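Side-chain contacts in glucosidase (Croceicoccus marinus, PDB 5Z3K), which probably hydrolyses O-glycosidic bonds as a beta-glucosidase of glycoside hydrolase family 39: residues I372-Y377 with S422-E427; L347-G352 with F357-G362. All coordinates share one frame; numbering follows the deposited sequence.

Interaction 1: residues I372-Y377 with S422-E427; sequences ILISNY and SGYTLE
The Tyr424 ring receives Ile374 squarely on one face: CD1 of Ile374 stands over the ring centre, 4.0 Å from the centroid and 8° off the normal, a CH-pi contact. The phenol OH hydrogen-bonds Glu476 OE1 on strand 474-482, tying down the hydroxyl end of the ring. This is packing between two facing layers of the beta-sandwich domain that accompanies the TIM barrel, as in GH39 relatives. Strands 369-376 and 423-429 are not neighbours here: the CA atoms of Ile374 and Tyr424 lie 9.4 Å apart, a spacing filled by side chains. Ile374 reaches the ring through an extended outer arm (chi2 164°), its CD1 leading. Phe357 on strand 357-363 packs against both residues, adding a third side chain to the contact. All four touching residues are buried, and apart from the tyrosine hydroxyl their side chains are apolar. Two residues earlier on the first strand and two later on the second, the theme repeats without a ring: Ile372 and Leu426 meet tip to tip, CG2 of Ile372 lying 3.8 Å from CD2 of Leu426.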
loop_
_atom_site.group_PDB
_atom_site.type_symbol
_atom_site.label_atom_id
_atom_site.label_comp_id
_atom_site.label_asym_id
_atom_site.label_seq_id
_atom_site.Cartn_x
_atom_site.Cartn_y
_atom_site.Cartn_z
ATOM N N ILE A 372 -1.249 -14.620 14.785
ATOM C CA ILE A 372 -2.022 -15.412 13.826
ATOM C C ILE A 372 -3.206 -14.568 13.380
ATOM O O ILE A 372 -4.087 -14.238 14.187
ATOM C CB ILE A 372 -2.493 -16.757 14.401
ATOM C CG1 ILE A 372 -1.303 -17.619 14.848
ATOM C CG2 ILE A 372 -3.320 -17.490 13.348
ATOM C CD1 ILE A 372 -1.217 -17.807 16.379
ATOM N N LEU A 373 -3.216 -14.208 12.102
ATOM C CA LEU A 373 -4.211 -13.319 11.522
ATOM C C LEU A 373 -5.173 -14.144 10.683
ATOM O O LEU A 373 -4.734 -14.970 9.882
ATOM C CB LEU A 373 -3.526 -12.265 10.652
ATOM C CG LEU A 373 -4.464 -11.294 9.947
ATOM C CD1 LEU A 373 -5.066 -10.311 10.979
ATOM C CD2 LEU A 373 -3.720 -10.537 8.882
ATOM N N ILE A 374 -6.473 -13.931 10.873
ATOM C CA ILE A 374 -7.514 -14.680 10.184
ATOM C C ILE A 374 -8.554 -13.706 9.659
ATOM O O ILE A 374 -9.107 -12.914 10.429
ATOM C CB ILE A 374 -8.199 -15.701 11.116
ATOM C CG1 ILE A 374 -7.181 -16.640 11.764
ATOM C CG2 ILE A 374 -9.292 -16.460 10.352
ATOM C CD1 ILE A 374 -7.750 -17.390 12.967
ATOM N N SER A 375 -8.854 -13.786 8.364
ATOM C CA SER A 375 -9.961 -13.025 7.795
ATOM C C SER A 375 -10.957 -13.985 7.175
ATOM O O SER A 375 -10.567 -14.901 6.442
ATOM C CB SER A 375 -9.498 -12.012 6.747
ATOM O OG SER A 375 -10.610 -11.273 6.237
ATOM N N ASN A 376 -12.234 -13.769 7.470
ATOM C CA ASN A 376 -13.333 -14.522 6.879
ATOM C C ASN A 376 -14.080 -13.566 5.953
ATOM O O ASN A 376 -14.941 -12.801 6.398
ATOM C CB ASN A 376 -14.242 -15.093 7.974
ATOM C CG ASN A 376 -15.208 -16.132 7.444
ATOM O OD1 ASN A 376 -15.133 -16.524 6.277
ATOM N ND2 ASN A 376 -16.111 -16.592 8.297
ATOM N N TYR A 377 -13.735 -13.599 4.667
ATOM C CA TYR A 377 -14.285 -12.690 3.671
ATOM C C TYR A 377 -15.035 -13.471 2.600
ATOM O O TYR A 377 -14.540 -14.484 2.099
ATOM C CB TYR A 377 -13.175 -11.850 3.004
ATOM C CG TYR A 377 -13.729 -11.019 1.870
ATOM C CD1 TYR A 377 -14.379 -9.817 2.127
ATOM C CD2 TYR A 377 -13.673 -11.466 0.555
ATOM C CE1 TYR A 377 -14.918 -9.072 1.109
ATOM C CE2 TYR A 377 -14.228 -10.728 -0.474
ATOM C CZ TYR A 377 -14.850 -9.530 -0.183
ATOM O OH TYR A 377 -15.395 -8.779 -1.202
ATOM N N SER A 422 -18.638 -20.334 9.975
ATOM C CA SER A 422 -19.146 -19.493 11.043
ATOM C C SER A 422 -18.166 -19.389 12.200
ATOM O O SER A 422 -18.412 -18.629 13.141
ATOM C CB SER A 422 -20.489 -20.034 11.539
ATOM O OG SER A 422 -20.320 -21.296 12.159
ATOM N N GLY A 423 -17.063 -20.125 12.149
ATOM C CA GLY A 423 -16.071 -20.064 13.205
ATOM C C GLY A 423 -14.884 -20.929 12.849
ATOM O O GLY A 423 -14.795 -21.484 11.751
ATOM N N TYR A 424 -13.961 -21.035 13.799
ATOM C CA TYR A 424 -12.710 -21.737 13.566
ATOM C C TYR A 424 -12.255 -22.372 14.869
ATOM O O TYR A 424 -12.613 -21.930 15.965
ATOM C CB TYR A 424 -11.617 -20.785 13.026
ATOM C CG TYR A 424 -11.157 -19.787 14.066
ATOM C CD1 TYR A 424 -10.127 -20.096 14.952
ATOM C CD2 TYR A 424 -11.783 -18.547 14.197
ATOM C CE1 TYR A 424 -9.730 -19.200 15.929
ATOM C CE2 TYR A 424 -11.378 -17.643 15.161
ATOM C CZ TYR A 424 -10.355 -17.974 16.022
ATOM O OH TYR A 424 -9.960 -17.081 16.995
ATOM N N THR A 425 -11.444 -23.408 14.743
ATOM C CA THR A 425 -10.610 -23.835 15.853
ATOM C C THR A 425 -9.179 -23.878 15.341
ATOM O O THR A 425 -8.946 -24.185 14.174
ATOM C CB THR A 425 -11.051 -25.186 16.442
ATOM O OG1 THR A 425 -10.197 -25.516 17.545
ATOM C CG2 THR A 425 -10.981 -26.285 15.386
ATOM N N LEU A 426 -8.232 -23.514 16.208
ATOM C CA LEU A 426 -6.856 -23.250 15.809
ATOM C C LEU A 426 -5.925 -23.913 16.810
ATOM O O LEU A 426 -5.974 -23.592 17.997
ATOM C CB LEU A 426 -6.590 -21.735 15.756
ATOM C CG LEU A 426 -5.124 -21.284 15.774
ATOM C CD1 LEU A 426 -4.395 -21.746 14.501
ATOM C CD2 LEU A 426 -5.017 -19.756 15.937
ATOM N N GLU A 427 -5.065 -24.821 16.349
ATOM C CA GLU A 427 -4.116 -25.484 17.239
ATOM C C GLU A 427 -2.709 -24.975 16.954
ATOM O O GLU A 427 -2.193 -25.140 15.840
ATOM C CB GLU A 427 -4.173 -27.004 17.088
ATOM C CG GLU A 427 -3.149 -27.725 17.961
ATOM C CD GLU A 427 -3.534 -29.160 18.289
ATOM O OE1 GLU A 427 -4.678 -29.574 18.000
ATOM O OE2 GLU A 427 -2.682 -29.873 18.854
#

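Interaction 2: residues L347-G352 with F357-G362; sequences LAITGG and FAALAG
Residues 347-352 and 357-362 form the two arms of a beta hairpin in the sandwich domain, antiparallel at 154° and mostly joined through side chains. Near its open end, Leu347 N donates to Ala361 O at 2.8 Å, nearly straight at 171°. The neighbouring link is made by water, which donates to Leu347 O at 2.8 Å and accepts only a weak bond from Ala361 N. Leu347 CB lies 3.9 Å from Ala361 CB, and its CD1 lies alongside the Gly362 backbone, 3.8 Å from Gly362 C. The Leu347 side chain also packs on Ile370 of strand 369-376. An alanine here would probably open a gap beside Gly362 and leave Ile370 without that packing partner. Farther along, Ile349 extends CG1 anti to its own N (chi1 -179°), bringing CD1 to 3.6 Å from Ala359 CB, while its CG2 lies against the backbone of Ala359. At the turn, Gly352 CA comes near the plane of the Phe357 ring, at its edge, and Asp353 OD1 takes the N-H of Phe357. With one direct hydrogen bond and one water bridge linking the arms, their cohesion rests largely on aliphatic contacts, in which small alanine and glycine partners let Leu347 and Ile349 lie close to the opposite strand.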
loop_
_atom_site.group_PDB
_atom_site.type_symbol
_atom_site.label_atom_id
_atom_site.label_comp_id
_atom_site.label_asym_id
_atom_site.label_seq_id
_atom_site.Cartn_x
_atom_site.Cartn_y
_atom_site.Cartn_z
ATOM N N LEU A 347 5.488 -18.235 9.988
ATOM C CA LEU A 347 5.208 -19.558 10.525
ATOM C C LEU A 347 4.222 -20.271 9.618
ATOM O O LEU A 347 3.418 -19.632 8.943
ATOM C CB LEU A 347 4.627 -19.457 11.945
ATOM C CG LEU A 347 5.572 -18.869 12.993
ATOM C CD1 LEU A 347 4.838 -18.625 14.320
ATOM C CD2 LEU A 347 6.798 -19.752 13.196
ATOM N N ALA A 348 4.282 -21.603 9.611
ATOM C CA ALA A 348 3.352 -22.383 8.802
ATOM C C ALA A 348 1.971 -22.393 9.439
ATOM O O ALA A 348 1.827 -22.771 10.605
ATOM C CB ALA A 348 3.852 -23.821 8.651
ATOM N N ILE A 349 0.949 -21.995 8.676
ATOM C CA ILE A 349 -0.444 -22.191 9.070
ATOM C C ILE A 349 -1.154 -22.952 7.955
ATOM O O ILE A 349 -1.047 -22.599 6.769
ATOM C CB ILE A 349 -1.176 -20.870 9.406
ATOM C CG1 ILE A 349 -2.622 -21.155 9.845
ATOM C CG2 ILE A 349 -1.124 -19.872 8.237
ATOM C CD1 ILE A 349 -3.258 -20.015 10.655
ATOM N N THR A 350 -1.835 -24.024 8.335
ATOM C CA THR A 350 -2.475 -24.932 7.399
ATOM C C THR A 350 -3.972 -24.963 7.661
ATOM O O THR A 350 -4.413 -25.013 8.815
ATOM C CB THR A 350 -1.864 -26.332 7.544
ATOM O OG1 THR A 350 -0.510 -26.294 7.067
ATOM C CG2 THR A 350 -2.666 -27.377 6.765
ATOM N N GLY A 351 -4.760 -24.925 6.592
ATOM C CA GLY A 351 -6.196 -25.053 6.715
ATOM C C GLY A 351 -6.978 -23.877 6.191
ATOM O O GLY A 351 -8.209 -23.968 6.107
ATOM N N GLY A 352 -6.332 -22.772 5.826
ATOM C CA GLY A 352 -7.033 -21.688 5.176
ATOM C C GLY A 352 -7.417 -22.102 3.774
ATOM O O GLY A 352 -7.125 -23.209 3.320
ATOM N N PHE A 357 -11.315 -17.271 3.183
ATOM C CA PHE A 357 -10.959 -17.592 4.567
ATOM C C PHE A 357 -9.436 -17.666 4.630
ATOM O O PHE A 357 -8.832 -18.735 4.522
ATOM C CB PHE A 357 -11.621 -18.872 5.069
ATOM C CG PHE A 357 -11.511 -19.044 6.562
ATOM C CD1 PHE A 357 -12.376 -18.370 7.413
ATOM C CD2 PHE A 357 -10.518 -19.843 7.115
ATOM C CE1 PHE A 357 -12.271 -18.496 8.793
ATOM C CE2 PHE A 357 -10.408 -19.983 8.498
ATOM C CZ PHE A 357 -11.282 -19.306 9.340
ATOM N N ALA A 358 -8.816 -16.504 4.813
ATOM C CA ALA A 358 -7.373 -16.342 4.667
ATOM C C ALA A 358 -6.715 -16.281 6.035
ATOM O O ALA A 358 -7.238 -15.644 6.949
ATOM C CB ALA A 358 -7.063 -15.067 3.889
ATOM N N ALA A 359 -5.565 -16.933 6.169
ATOM C CA ALA A 359 -4.878 -16.971 7.447
ATOM C C ALA A 359 -3.379 -16.868 7.214
ATOM O O ALA A 359 -2.855 -17.324 6.192
ATOM C CB ALA A 359 -5.233 -18.249 8.226
ATOM N N LEU A 360 -2.695 -16.273 8.191
ATOM C CA LEU A 360 -1.285 -15.937 8.091
ATOM C C LEU A 360 -0.701 -15.942 9.495
ATOM O O LEU A 360 -1.333 -15.447 10.434
ATOM C CB LEU A 360 -1.101 -14.562 7.423
ATOM C CG LEU A 360 0.313 -13.999 7.263
ATOM C CD1 LEU A 360 1.152 -14.840 6.317
ATOM C CD2 LEU A 360 0.267 -12.549 6.762
ATOM N N ALA A 361 0.501 -16.495 9.645
ATOM C CA ALA A 361 1.100 -16.605 10.970
ATOM C C ALA A 361 2.568 -16.205 10.933
ATOM O O ALA A 361 3.276 -16.468 9.959
ATOM C CB ALA A 361 0.969 -18.031 11.520
ATOM N N GLY A 362 3.035 -15.602 12.025
ATOM C CA GLY A 362 4.424 -15.183 12.099
ATOM C C GLY A 362 4.837 -14.952 13.536
ATOM O O GLY A 362 4.005 -14.904 14.447
HETATM O O HOH W 1 1.930 -18.151 7.128
#

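Running from the N terminus, the chain first makes interaction 2, where a short turn brings 357-362 back along 347-352. A second turn leads directly into 372-377, which adds to the sheet beside 357-362: Leu373 N probably bonds Leu360 O, and Ser375 N Ala358 O. Only after a further 44 residues, without helix, does 422-427 arrive to close interaction 1. The two loops are therefore in series, neither nested nor crossed. Interaction 2 is local, interaction 1 spans the sandwich, and strand 6-13 runs between 345-350 and 423-429. Phe357 and Ile374 join the two sites by packing, while Ala358 and Leu360 face barrel helix 277-291.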